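Malyl-CoA lyase/beta-methylmalyl-CoA lyase (Methylobacterium extorquens, PDB 5UGR) belongs to the HpcH/HpaI aldolase/citrate lyase family, a group of TIM-barrel enzymes, and holds a magnesium ion. Local coordinates at residues A150-S155 / Y220-I225. Numbering follows the deposited sequence.
Sequences AIATSS and YGLRPI
Tyr-220 lies against Ala-152 and Thr-153. Its CB is already 4.0 Å from both Ala-152 CB and Thr-153 CG2. A chi1 of -61° sets CG beside the backbone N, and from there the ring runs out across Thr-153. The CG2 methyl of Thr-153 sits over one ring face, 3.7 Å from the Tyr-220 centroid and 20° off the normal, which identifies a CH-pi contact; the methyl is displaced toward the CG-CD1 side. Tyr-220 CD2 meets Ala-152 CB at 3.8 Å, obliquely to the ring. Beyond the ring, OH hydrogen-bonds Asn-147 of a second subunit, so this tyrosine also reaches the subunit interface. The fold is a TIM barrel: 150-155 carries the chain from helix 148-151 through a type I beta turn, Ile-151 to Ser-154, toward strand 158-163, while 220-225 leads from helix 207-220 into the adjacent parallel strand 223-226. Gly-221, with phi 86°, makes the break after that helix. One residue on, Leu-222 CD1 packs 4.0 Å from Ala-152 CB, and the same leucine touches Leu-158 and Met-161. A water sits between the two backbones, 2.6 Å from Ala-152 O and 3.1 Å from Tyr-220 O; it can donate to either, but other acceptors compete for its protons.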
loop_
_atom_site.group_PDB
_atom_site.type_symbol
_atom_site.label_atom_id
_atom_site.label_comp_id
_atom_site.label_asym_id
_atom_site.label_seq_id
_atom_site.Cartn_x
_atom_site.Cartn_y
_atom_site.Cartn_z
ATOM N N ALA A 150 3.436 7.814 8.279
ATOM C CA ALA A 150 3.061 8.361 6.991
ATOM C C ALA A 150 3.029 9.876 6.955
ATOM O O ALA A 150 3.468 10.506 5.958
ATOM C CB ALA A 150 1.697 7.777 6.528
ATOM N N ILE A 151 2.564 10.469 8.030
ATOM C CA ILE A 151 2.568 11.952 8.085
ATOM C C ILE A 151 3.988 12.482 8.005
ATOM O O ILE A 151 4.243 13.536 7.428
ATOM C CB ILE A 151 1.823 12.433 9.366
ATOM C CG1 ILE A 151 0.313 12.111 9.264
ATOM C CG2 ILE A 151 2.047 13.915 9.618
ATOM C CD1 ILE A 151 -0.420 12.142 10.593
ATOM N N ALA A 152 4.951 11.743 8.572
ATOM C CA ALA A 152 6.312 12.243 8.621
ATOM C C ALA A 152 6.969 12.475 7.253
ATOM O O ALA A 152 7.938 13.227 7.186
ATOM C CB ALA A 152 7.189 11.271 9.426
ATOM N N THR A 153 6.477 11.823 6.209
ATOM C CA THR A 153 6.981 11.956 4.865
ATOM C C THR A 153 6.061 12.724 3.917
ATOM O O THR A 153 6.156 12.593 2.690
ATOM C CB THR A 153 7.416 10.621 4.259
ATOM O OG1 THR A 153 6.289 9.767 4.146
ATOM C CG2 THR A 153 8.542 9.966 5.087
ATOM N N SER A 154 5.197 13.564 4.485
ATOM C CA SER A 154 4.123 14.153 3.685
ATOM C C SER A 154 4.425 15.463 2.984
ATOM O O SER A 154 3.578 15.884 2.182
ATOM C CB SER A 154 2.915 14.363 4.596
ATOM O OG SER A 154 3.165 15.251 5.663
ATOM N N SER A 155 5.570 16.087 3.261
ATOM C CA SER A 155 5.883 17.370 2.587
ATOM C C SER A 155 7.354 17.686 2.746
ATOM O O SER A 155 7.900 17.547 3.837
ATOM C CB SER A 155 5.095 18.511 3.198
ATOM O OG SER A 155 5.488 19.783 2.681
ATOM N N TYR A 220 12.718 10.078 9.729
ATOM C CA TYR A 220 12.428 10.854 8.539
ATOM C C TYR A 220 12.938 12.310 8.592
ATOM O O TYR A 220 12.536 13.128 7.728
ATOM C CB TYR A 220 10.966 10.701 8.168
ATOM C CG TYR A 220 10.618 9.260 7.855
ATOM C CD1 TYR A 220 11.253 8.588 6.805
ATOM C CD2 TYR A 220 9.691 8.569 8.595
ATOM C CE1 TYR A 220 10.957 7.268 6.538
ATOM C CE2 TYR A 220 9.372 7.241 8.340
ATOM C CZ TYR A 220 9.993 6.591 7.289
ATOM O OH TYR A 220 9.719 5.262 7.014
ATOM N N GLY A 221 13.857 12.585 9.537
ATOM C CA GLY A 221 14.623 13.841 9.531
ATOM C C GLY A 221 13.991 15.051 10.205
ATOM O O GLY A 221 14.392 16.182 9.916
ATOM N N LEU A 222 12.992 14.801 11.039
ATOM C CA LEU A 222 12.246 15.870 11.708
ATOM C C LEU A 222 12.648 16.067 13.165
ATOM O O LEU A 222 13.145 15.166 13.814
ATOM C CB LEU A 222 10.755 15.554 11.660
ATOM C CG LEU A 222 10.171 15.107 10.327
ATOM C CD1 LEU A 222 8.689 14.783 10.439
ATOM C CD2 LEU A 222 10.432 16.097 9.223
ATOM N N ARG A 223 12.316 17.256 13.714
ATOM C CA ARG A 223 12.504 17.563 15.137
ATOM C C ARG A 223 11.325 17.019 15.957
ATOM O O ARG A 223 10.199 17.430 15.680
ATOM C CB ARG A 223 12.626 19.072 15.346
ATOM C CG ARG A 223 13.710 19.766 14.544
ATOM C CD ARG A 223 13.828 21.227 14.917
ATOM N NE ARG A 223 12.752 22.077 14.476
ATOM C CZ ARG A 223 12.669 22.642 13.261
ATOM N NH1 ARG A 223 11.647 23.496 13.001
ATOM N NH2 ARG A 223 13.557 22.346 12.308
ATOM N N PRO A 224 11.585 16.180 16.980
ATOM C CA PRO A 224 10.513 15.769 17.882
ATOM C C PRO A 224 10.417 16.749 19.060
ATOM O O PRO A 224 11.397 16.922 19.818
ATOM C CB PRO A 224 10.980 14.395 18.369
ATOM C CG PRO A 224 12.434 14.262 18.053
ATOM C CD PRO A 224 12.858 15.466 17.267
ATOM N N ILE A 225 9.203 17.311 19.215
ATOM C CA ILE A 225 8.940 18.363 20.204
ATOM C C ILE A 225 7.824 17.895 21.118
ATOM O O ILE A 225 6.778 17.398 20.658
ATOM C CB ILE A 225 8.526 19.706 19.523
ATOM C CG1 ILE A 225 9.531 20.087 18.425
ATOM C CG2 ILE A 225 8.378 20.781 20.577
ATOM C CD1 ILE A 225 10.935 20.331 18.873
HETATM O O HOH W 1 10.143 13.838 5.880
#